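Long-range contacts in d-3-phosphoglycerate dehydrogenase oxidoreductase protein (Ralstonia solanacearum, PDB 3GG9), which probably oxidises D-3-phosphoglycerate with NAD as cofactor, as a member of the D-isomer specific 2-hydroxyacid dehydrogenase family: residues Val186-Arg191 against Asp201-Ala206; Leu219-Arg224 against Ala245-Thr250; Gly164-Gly169 against Glu207-Leu212. One frame throughout, in Å; residues are numbered along the deposited sequence.

Contact 1 (Val186-Arg191 against Asp201-Ala206); sequences VLVWGR and DGFAVA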
loop_
_atom_site.group_PDB
_atom_site.type_symbol
_atom_site.label_atom_id
_atom_site.label_comp_id
_atom_site.label_asym_id
_atom_site.label_seq_id
_atom_site.Cartn_x
_atom_site.Cartn_y
_atom_site.Cartn_z
ATOM N N VAL A 186 -7.899 -14.430 11.031
ATOM C CA VAL A 186 -8.774 -13.299 11.342
ATOM C C VAL A 186 -9.598 -13.517 12.628
ATOM O O VAL A 186 -10.353 -14.510 12.757
ATOM C CB VAL A 186 -9.686 -12.902 10.145
ATOM C CG1 VAL A 186 -10.483 -11.630 10.481
ATOM C CG2 VAL A 186 -8.869 -12.692 8.859
ATOM N N LEU A 187 -9.431 -12.584 13.567
ATOM C CA LEU A 187 -10.204 -12.515 14.810
ATOM C C LEU A 187 -10.978 -11.213 14.911
ATOM O O LEU A 187 -10.425 -10.123 14.713
ATOM C CB LEU A 187 -9.293 -12.635 16.038
ATOM C CG LEU A 187 -8.404 -13.863 16.254
ATOM C CD1 LEU A 187 -7.468 -13.622 17.437
ATOM C CD2 LEU A 187 -9.237 -15.110 16.486
ATOM N N VAL A 188 -12.253 -11.328 15.273
ATOM C CA VAL A 188 -13.150 -10.183 15.369
ATOM C C VAL A 188 -13.547 -9.956 16.837
ATOM O O VAL A 188 -13.695 -10.906 17.596
ATOM C CB VAL A 188 -14.405 -10.373 14.455
ATOM C CG1 VAL A 188 -15.358 -9.200 14.574
ATOM C CG2 VAL A 188 -13.970 -10.531 12.986
ATOM N N TRP A 189 -13.681 -8.695 17.233
ATOM C CA TRP A 189 -14.288 -8.335 18.511
ATOM C C TRP A 189 -15.193 -7.097 18.331
ATOM O O TRP A 189 -15.033 -6.350 17.385
ATOM C CB TRP A 189 -13.220 -8.119 19.597
ATOM C CG TRP A 189 -13.809 -8.309 20.984
ATOM C CD1 TRP A 189 -14.086 -9.498 21.608
ATOM C CD2 TRP A 189 -14.243 -7.282 21.872
ATOM N NE1 TRP A 189 -14.653 -9.268 22.834
ATOM C CE2 TRP A 189 -14.761 -7.914 23.022
ATOM C CE3 TRP A 189 -14.239 -5.885 21.812
ATOM C CZ2 TRP A 189 -15.268 -7.197 24.103
ATOM C CZ3 TRP A 189 -14.750 -5.166 22.884
ATOM C CH2 TRP A 189 -15.256 -5.823 24.016
ATOM N N GLY A 190 -16.164 -6.919 19.223
ATOM C CA GLY A 190 -17.089 -5.778 19.187
ATOM C C GLY A 190 -18.268 -6.035 20.100
ATOM O O GLY A 190 -18.209 -6.926 20.951
ATOM N N ARG A 191 -19.340 -5.262 19.913
ATOM C CA ARG A 191 -20.612 -5.445 20.615
ATOM C C ARG A 191 -21.168 -6.803 20.236
ATOM O O ARG A 191 -20.740 -7.382 19.257
ATOM C CB ARG A 191 -21.651 -4.427 20.125
ATOM C CG ARG A 191 -21.410 -2.971 20.485
ATOM C CD ARG A 191 -22.425 -2.060 19.742
ATOM N NE ARG A 191 -22.238 -2.085 18.283
ATOM C CZ ARG A 191 -23.028 -2.724 17.418
ATOM N NH1 ARG A 191 -24.092 -3.399 17.840
ATOM N NH2 ARG A 191 -22.752 -2.687 16.121
ATOM N N ASP A 201 -20.611 -15.325 9.534
ATOM C CA ASP A 201 -19.738 -15.182 8.365
ATOM C C ASP A 201 -18.510 -16.103 8.392
ATOM O O ASP A 201 -17.673 -16.056 7.488
ATOM C CB ASP A 201 -19.250 -13.737 8.253
ATOM C CG ASP A 201 -20.301 -12.795 7.710
ATOM O OD1 ASP A 201 -21.346 -13.246 7.189
ATOM O OD2 ASP A 201 -20.071 -11.575 7.793
ATOM N N GLY A 202 -18.397 -16.919 9.433
ATOM C CA GLY A 202 -17.316 -17.897 9.531
ATOM C C GLY A 202 -16.051 -17.332 10.152
ATOM O O GLY A 202 -14.990 -17.945 10.073
ATOM N N PHE A 203 -16.150 -16.164 10.780
ATOM C CA PHE A 203 -14.994 -15.594 11.452
ATOM C C PHE A 203 -14.964 -15.967 12.916
ATOM O O PHE A 203 -16.010 -16.027 13.577
ATOM C CB PHE A 203 -14.951 -14.070 11.273
ATOM C CG PHE A 203 -14.592 -13.643 9.877
ATOM C CD1 PHE A 203 -15.564 -13.187 9.002
ATOM C CD2 PHE A 203 -13.276 -13.745 9.419
ATOM C CE1 PHE A 203 -15.240 -12.818 7.693
ATOM C CE2 PHE A 203 -12.942 -13.369 8.105
ATOM C CZ PHE A 203 -13.924 -12.903 7.250
ATOM N N ALA A 204 -13.762 -16.245 13.407
ATOM C CA ALA A 204 -13.508 -16.434 14.830
ATOM C C ALA A 204 -13.663 -15.116 15.586
ATOM O O ALA A 204 -13.309 -14.044 15.085
ATOM C CB ALA A 204 -12.121 -16.962 15.024
ATOM N N VAL A 205 -14.201 -15.208 16.798
ATOM C CA VAL A 205 -14.377 -14.061 17.659
ATOM C C VAL A 205 -13.357 -14.200 18.766
ATOM O O VAL A 205 -13.205 -15.272 19.328
ATOM C CB VAL A 205 -15.833 -14.012 18.199
ATOM C CG1 VAL A 205 -15.987 -12.998 19.316
ATOM C CG2 VAL A 205 -16.770 -13.689 17.059
ATOM N N ALA A 206 -12.623 -13.124 19.047
ATOM C CA ALA A 206 -11.627 -13.140 20.096
ATOM C C ALA A 206 -12.259 -13.411 21.468
ATOM O O ALA A 206 -13.406 -13.031 21.700
ATOM C CB ALA A 206 -10.864 -11.819 20.102
HETATM O O HOH W 1 -11.484 -16.314 11.469
#
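V188 and V205 pair as parallel neighbours, their CA atoms 4.7 Å apart, where the short edge strand 204-205 lies against strand 185-189, and the touching parts diverge by 56°. V188 supplies both ends of the ladder: its N donates to A204 O at 2.9 Å and its O accepts from A206 N, also at 2.9 Å. The CA of V205 adds a CA-H...O contact to V188 O, 3.2 Å away. Farther back, where the backbones splay, a water bridges the gap, donating to V186 O and accepting from A204 N.

F203 supplies the aromatic part of the apolar contact. Its CG is anti to the carbonyl carbon (chi1 -72°), which brings CD2 and CE2 obliquely to the CB and CG1 of V186; CG1 lies 3.7 Å from CD2. CG2 of V188 meets F203 at CB. The beta-branched valines suit extended backbone, while the flat ring can also cover A176 and R180 of helix 170-181. On the face opposite V188 and V205, CD2 of L187 rests on the small methyl of A204 (3.7 Å to CB). At the far end A206 O lies in the plane of the W189 ring, at its edge near CD1 (3.6 Å).

Helix 192-200 links the strands in a beta-alpha-beta crossover and ends in a Schellman motif, where G202 takes positive phi readily. Two backbone bonds, one water bridge and scattered methyl contacts make this a modest join: the main chain sets the register, and the apolar contacts of V186 with F203 and L187 with A204 add to it without any polar side-chain bond between the segments.

Contact 2 (Leu219-Arg224 against Ala245-Thr250); sequences LSVHLR and ALFVNT. With SO4 (sulfate ion), chain F; SO4 (sulfate ion), chain E.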
loop_
_atom_site.group_PDB
_atom_site.type_symbol
_atom_site.label_atom_id
_atom_site.label_comp_id
_atom_site.label_asym_id
_atom_site.label_seq_id
_atom_site.Cartn_x
_atom_site.Cartn_y
_atom_site.Cartn_z
ATOM N N LEU A 219 -3.899 -4.905 13.922
ATOM C CA LEU A 219 -5.198 -4.659 14.532
ATOM C C LEU A 219 -5.816 -3.436 13.882
ATOM O O LEU A 219 -5.256 -2.331 13.909
ATOM C CB LEU A 219 -5.088 -4.503 16.056
ATOM C CG LEU A 219 -6.404 -4.541 16.859
ATOM C CD1 LEU A 219 -6.102 -4.994 18.276
ATOM C CD2 LEU A 219 -7.193 -3.219 16.872
ATOM N N SER A 220 -6.990 -3.622 13.302
ATOM C CA SER A 220 -7.617 -2.515 12.627
ATOM C C SER A 220 -8.959 -2.203 13.229
ATOM O O SER A 220 -9.782 -3.116 13.450
ATOM C CB SER A 220 -7.727 -2.773 11.127
ATOM O OG SER A 220 -8.231 -1.618 10.493
ATOM N N VAL A 221 -9.171 -0.906 13.472
ATOM C CA VAL A 221 -10.383 -0.368 14.141
ATOM C C VAL A 221 -11.471 0.144 13.189
ATOM O O VAL A 221 -11.235 1.055 12.392
ATOM C CB VAL A 221 -10.002 0.779 15.143
ATOM C CG1 VAL A 221 -11.203 1.158 15.979
ATOM C CG2 VAL A 221 -8.922 0.300 16.043
ATOM N N HIS A 222 -12.667 -0.447 13.284
ATOM C CA HIS A 222 -13.801 -0.047 12.456
ATOM C C HIS A 222 -15.076 0.225 13.241
ATOM O O HIS A 222 -16.045 -0.531 13.165
ATOM C CB HIS A 222 -14.009 -1.089 11.387
ATOM C CG HIS A 222 -12.794 -1.290 10.554
ATOM N ND1 HIS A 222 -12.406 -0.384 9.595
ATOM C CD2 HIS A 222 -11.835 -2.240 10.594
ATOM C CE1 HIS A 222 -11.273 -0.790 9.054
ATOM N NE2 HIS A 222 -10.902 -1.907 9.648
ATOM N N LEU A 223 -15.067 1.330 13.976
ATOM C CA LEU A 223 -16.174 1.702 14.855
ATOM C C LEU A 223 -16.631 3.107 14.520
ATOM O O LEU A 223 -15.822 3.949 14.138
ATOM C CB LEU A 223 -15.716 1.674 16.322
ATOM C CG LEU A 223 -15.198 0.371 16.929
ATOM C CD1 LEU A 223 -14.549 0.622 18.283
ATOM C CD2 LEU A 223 -16.350 -0.635 17.059
ATOM N N ARG A 224 -17.927 3.355 14.660
ATOM C CA ARG A 224 -18.474 4.696 14.589
ATOM C C ARG A 224 -18.234 5.340 15.947
ATOM O O ARG A 224 -18.221 4.641 16.985
ATOM C CB ARG A 224 -19.973 4.662 14.258
ATOM C CG ARG A 224 -20.317 4.069 12.866
ATOM C CD ARG A 224 -20.264 5.115 11.750
ATOM N NE ARG A 224 -20.133 4.508 10.420
ATOM C CZ ARG A 224 -19.820 5.159 9.294
ATOM N NH1 ARG A 224 -19.737 4.489 8.154
ATOM N NH2 ARG A 224 -19.587 6.472 9.288
ATOM N N ALA A 245 3.779 -5.431 16.458
ATOM C CA ALA A 245 2.401 -5.258 16.024
ATOM C C ALA A 245 2.119 -3.918 15.369
ATOM O O ALA A 245 2.731 -2.894 15.703
ATOM C CB ALA A 245 1.449 -5.497 17.185
ATOM N N LEU A 246 1.198 -3.950 14.411
ATOM C CA LEU A 246 0.698 -2.749 13.733
ATOM C C LEU A 246 -0.740 -2.359 14.153
ATOM O O LEU A 246 -1.687 -3.162 14.081
ATOM C CB LEU A 246 0.833 -2.909 12.213
ATOM C CG LEU A 246 0.081 -1.895 11.336
ATOM C CD1 LEU A 246 0.825 -0.566 11.372
ATOM C CD2 LEU A 246 -0.053 -2.443 9.887
ATOM N N PHE A 247 -0.897 -1.128 14.619
ATOM C CA PHE A 247 -2.218 -0.596 14.941
ATOM C C PHE A 247 -2.735 0.290 13.804
ATOM O O PHE A 247 -2.077 1.253 13.432
ATOM C CB PHE A 247 -2.166 0.211 16.240
ATOM C CG PHE A 247 -3.486 0.832 16.611
ATOM C CD1 PHE A 247 -4.520 0.048 17.122
ATOM C CD2 PHE A 247 -3.704 2.188 16.434
ATOM C CE1 PHE A 247 -5.732 0.628 17.472
ATOM C CE2 PHE A 247 -4.909 2.773 16.775
ATOM C CZ PHE A 247 -5.929 1.988 17.300
ATOM N N VAL A 248 -3.908 -0.038 13.246
ATOM C CA VAL A 248 -4.488 0.743 12.142
ATOM C C VAL A 248 -5.786 1.424 12.569
ATOM O O VAL A 248 -6.687 0.790 13.129
ATOM C CB VAL A 248 -4.740 -0.135 10.843
ATOM C CG1 VAL A 248 -5.242 0.722 9.683
ATOM C CG2 VAL A 248 -3.467 -0.893 10.422
ATOM N N ASN A 249 -5.894 2.717 12.294
ATOM C CA ASN A 249 -7.131 3.441 12.582
ATOM C C ASN A 249 -7.495 4.379 11.448
ATOM O O ASN A 249 -6.951 5.479 11.339
ATOM C CB ASN A 249 -7.037 4.214 13.918
ATOM C CG ASN A 249 -8.368 4.841 14.333
ATOM O OD1 ASN A 249 -9.418 4.576 13.749
ATOM N ND2 ASN A 249 -8.322 5.683 15.343
ATOM N N THR A 250 -8.444 3.944 10.618
ATOM C CA THR A 250 -9.018 4.815 9.621
ATOM C C THR A 250 -10.447 5.241 9.999
ATOM O O THR A 250 -11.203 5.686 9.142
ATOM C CB THR A 250 -9.057 4.103 8.244
ATOM O OG1 THR A 250 -9.891 2.959 8.361
ATOM C CG2 THR A 250 -7.666 3.626 7.846
HETATM S S SO4 F . -20.077 0.933 9.106
HETATM O O1 SO4 F . -20.269 1.831 7.972
HETATM O O2 SO4 F . -20.207 1.657 10.382
HETATM O O3 SO4 F . -21.128 -0.087 9.036
HETATM O O4 SO4 F . -18.724 0.359 9.050
HETATM S S SO4 E . -20.716 7.827 5.307
HETATM O O1 SO4 E . -19.943 8.790 4.552
HETATM O O2 SO4 E . -22.124 8.173 5.258
HETATM O O3 SO4 E . -20.532 6.505 4.722
HETATM O O4 SO4 E . -20.226 7.841 6.685
HETATM O O HOH W 2 -8.992 1.150 10.867
#
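V221 and F247 meet side chain to side chain on one face of two parallel strands, 219-221 and 246-249, whose axes run 4.8 Å apart. F247 has CG anti to its N (chi1 178°), and the ring reaches forward toward the neighbouring strand until CE1 lies 3.5 Å from V221 CG2. L219 reaches the same ring atom with CD2, at 4.2 Å; both aliphatic chains approach the ring obliquely. Branched chains and a phenyl ring suit this buried part of the face, which they share with N249.

S220 and V248 occupy the other face, with S220 OG 3.8 Å from V248 CB. Where the strands begin to part, a water at S220 OG donates to V221 O and accepts from T250 N, thereby satisfying polar backbone atoms. Upstream, the main chains are joined by L219 N to L246 O, V248 N to L219 O (2.7 Å, nearly straight at 170°) and V221 N to V248 O. The amide of N249 turns to the following residues, with OD1 accepting from S251 N and ND2 donating to R252 O.

Past the strand, R224 grips a sulfate (chain F) edge-on through NE and NH1, the latter 2.7 Å from O1, while NH2 reaches O4 of a second sulfate (chain E) at 3.0 Å; both ions probably come from the crystallisation liquor.

Both strands lie inside the parallel sheet. L219 packs on L212 and F213 of helix 209-215, S220 faces T115 of helix 109-123, and H222 lies against I171 and V175 of helix 170-181.

Contact 3 (Gly164-Gly169 against Glu207-Leu212); sequences GIFGYG and ESKDAL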
loop_
_atom_site.group_PDB
_atom_site.type_symbol
_atom_site.label_atom_id
_atom_site.label_comp_id
_atom_site.label_asym_id
_atom_site.label_seq_id
_atom_site.Cartn_x
_atom_site.Cartn_y
_atom_site.Cartn_z
ATOM N N GLY A 164 -6.551 -8.687 13.787
ATOM C CA GLY A 164 -7.631 -8.304 14.691
ATOM C C GLY A 164 -8.544 -7.237 14.083
ATOM O O GLY A 164 -8.081 -6.204 13.580
ATOM N N ILE A 165 -9.840 -7.522 14.061
ATOM C CA ILE A 165 -10.841 -6.564 13.591
ATOM C C ILE A 165 -11.693 -6.133 14.777
ATOM O O ILE A 165 -12.478 -6.923 15.315
ATOM C CB ILE A 165 -11.705 -7.145 12.426
ATOM C CG1 ILE A 165 -10.826 -7.529 11.216
ATOM C CG2 ILE A 165 -12.824 -6.190 12.045
ATOM C CD1 ILE A 165 -10.010 -6.365 10.612
ATOM N N PHE A 166 -11.513 -4.880 15.192
ATOM C CA PHE A 166 -12.329 -4.269 16.241
ATOM C C PHE A 166 -13.526 -3.500 15.637
ATOM O O PHE A 166 -13.401 -2.325 15.275
ATOM C CB PHE A 166 -11.434 -3.356 17.111
ATOM C CG PHE A 166 -12.032 -2.957 18.453
ATOM C CD1 PHE A 166 -11.216 -2.380 19.427
ATOM C CD2 PHE A 166 -13.383 -3.175 18.767
ATOM C CE1 PHE A 166 -11.739 -1.989 20.677
ATOM C CE2 PHE A 166 -13.918 -2.794 20.005
ATOM C CZ PHE A 166 -13.089 -2.197 20.967
ATOM N N GLY A 167 -14.686 -4.168 15.564
ATOM C CA GLY A 167 -15.909 -3.593 14.977
ATOM C C GLY A 167 -16.224 -4.279 13.670
ATOM O O GLY A 167 -15.394 -4.330 12.761
ATOM N N TYR A 168 -17.423 -4.818 13.561
ATOM C CA TYR A 168 -17.763 -5.609 12.396
ATOM C C TYR A 168 -19.017 -5.053 11.706
ATOM O O TYR A 168 -19.995 -5.765 11.470
ATOM C CB TYR A 168 -17.869 -7.077 12.814
ATOM C CG TYR A 168 -17.839 -8.093 11.672
ATOM C CD1 TYR A 168 -16.643 -8.434 11.022
ATOM C CD2 TYR A 168 -19.008 -8.717 11.263
ATOM C CE1 TYR A 168 -16.631 -9.362 9.977
ATOM C CE2 TYR A 168 -19.009 -9.636 10.218
ATOM C CZ TYR A 168 -17.822 -9.959 9.590
ATOM O OH TYR A 168 -17.853 -10.878 8.566
ATOM N N GLY A 169 -18.960 -3.764 11.368
ATOM C CA GLY A 169 -19.983 -3.113 10.536
ATOM C C GLY A 169 -19.635 -3.398 9.077
ATOM O O GLY A 169 -18.873 -4.300 8.797
ATOM N N GLU A 207 -11.506 -14.068 22.356
ATOM C CA GLU A 207 -11.966 -14.427 23.708
ATOM C C GLU A 207 -12.449 -13.215 24.478
ATOM O O GLU A 207 -13.458 -13.276 25.200
ATOM C CB GLU A 207 -10.841 -15.084 24.505
ATOM C CG GLU A 207 -10.470 -16.464 24.032
ATOM C CD GLU A 207 -9.957 -17.357 25.153
ATOM O OE1 GLU A 207 -9.622 -16.845 26.240
ATOM O OE2 GLU A 207 -9.895 -18.581 24.938
ATOM N N SER A 208 -11.721 -12.109 24.302
ATOM C CA SER A 208 -12.038 -10.854 24.947
ATOM C C SER A 208 -11.374 -9.737 24.170
ATOM O O SER A 208 -10.557 -9.982 23.281
ATOM C CB SER A 208 -11.516 -10.851 26.387
ATOM O OG SER A 208 -10.132 -11.111 26.423
ATOM N N LYS A 209 -11.746 -8.514 24.506
ATOM C CA LYS A 209 -11.068 -7.329 24.009
ATOM C C LYS A 209 -9.567 -7.406 24.276
ATOM O O LYS A 209 -8.767 -7.155 23.377
ATOM C CB LYS A 209 -11.669 -6.091 24.664
ATOM C CG LYS A 209 -11.116 -4.785 24.178
ATOM C CD LYS A 209 -11.851 -3.681 24.910
ATOM C CE LYS A 209 -11.060 -2.410 24.930
ATOM N NZ LYS A 209 -11.703 -1.467 25.881
ATOM N N ASP A 210 -9.204 -7.780 25.500
ATOM C CA ASP A 210 -7.803 -7.986 25.887
ATOM C C ASP A 210 -7.079 -8.975 24.970
ATOM O O ASP A 210 -5.933 -8.749 24.591
ATOM C CB ASP A 210 -7.698 -8.485 27.337
ATOM C CG ASP A 210 -8.236 -7.492 28.357
ATOM O OD1 ASP A 210 -8.077 -7.760 29.569
ATOM O OD2 ASP A 210 -8.820 -6.457 27.970
ATOM N N ALA A 211 -7.753 -10.075 24.622
ATOM C CA ALA A 211 -7.202 -11.116 23.747
ATOM C C ALA A 211 -6.924 -10.615 22.325
ATOM O O ALA A 211 -5.966 -11.051 21.679
ATOM C CB ALA A 211 -8.153 -12.318 23.694
ATOM N N LEU A 212 -7.772 -9.709 21.851
ATOM C CA LEU A 212 -7.623 -9.110 20.528
ATOM C C LEU A 212 -6.340 -8.312 20.416
ATOM O O LEU A 212 -5.618 -8.432 19.433
ATOM C CB LEU A 212 -8.827 -8.229 20.204
ATOM C CG LEU A 212 -8.953 -7.753 18.755
ATOM C CD1 LEU A 212 -9.586 -8.859 17.876
ATOM C CD2 LEU A 212 -9.800 -6.493 18.739
#
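L212 drives its two methyl branches into strand 162-166 of a Rossmann-type NAD-binding fold, where helix 209-215 covers one face of the parallel sheet. The tight part is here. CD1 comes to 3.8 Å from G164 CA, an approach possible because glycine has no side chain on the flank that faces the helix. The second branch, CD2, lies 3.9 Å from F166 CB and reaches on toward CG, so one branch meets G164 and the other F166. A trans first torsion (chi1 -168°) carries the L212 fork off the helix toward the sheet. A branched, wholly apolar side chain fits such a buried seat, and W189 and A206 help to enclose it.

Contact becomes looser toward the start of the helix. K209, partly exposed, lays its extended aliphatic chain by the F166 ring, with CE 4.3 Å from CE1, approaching obliquely. Lysine suits a site of this kind: its long apolar chain can lie beside the ring while NZ goes on to a hydrogen bond with I232 O. The F166 side chain also touches L223, I232 and I233.

After F166 the strand gives way to the turn G167-G169. G167 has phi of 110°, easily adopted by glycine, and G169 is the N-cap of helix 170-181; both fit the GxGxxG pattern that in this superfamily usually lies beside the dinucleotide's phosphates. On the more open side, E207 and S208 lead into helix 209-215. There S208 serves as N-cap, its OG accepting a hydrogen bond from A211 N at 3.2 Å.

In the fold
Strand 162-166 comes first and opens contact 3, which closes only when the chain returns at 207-212. Within that excursion, contact 1 opens at 186-191 and closes at 201-206 after a single helix, so it is wholly enclosed by contact 3. Contact 2 follows in series, opening at 219-224 just after helix 209-215 and closing at 245-250; no two contacts cross. Contacts 1 and 2 are strand pairings on either side of strand 162-166, which bonds to both: I165 N donates to L187 O, and S220 N donates to G164 O. Contact 3 adds the helix cover, and D201 and Y168 join contacts 1 and 3 by a probable side-chain hydrogen bond.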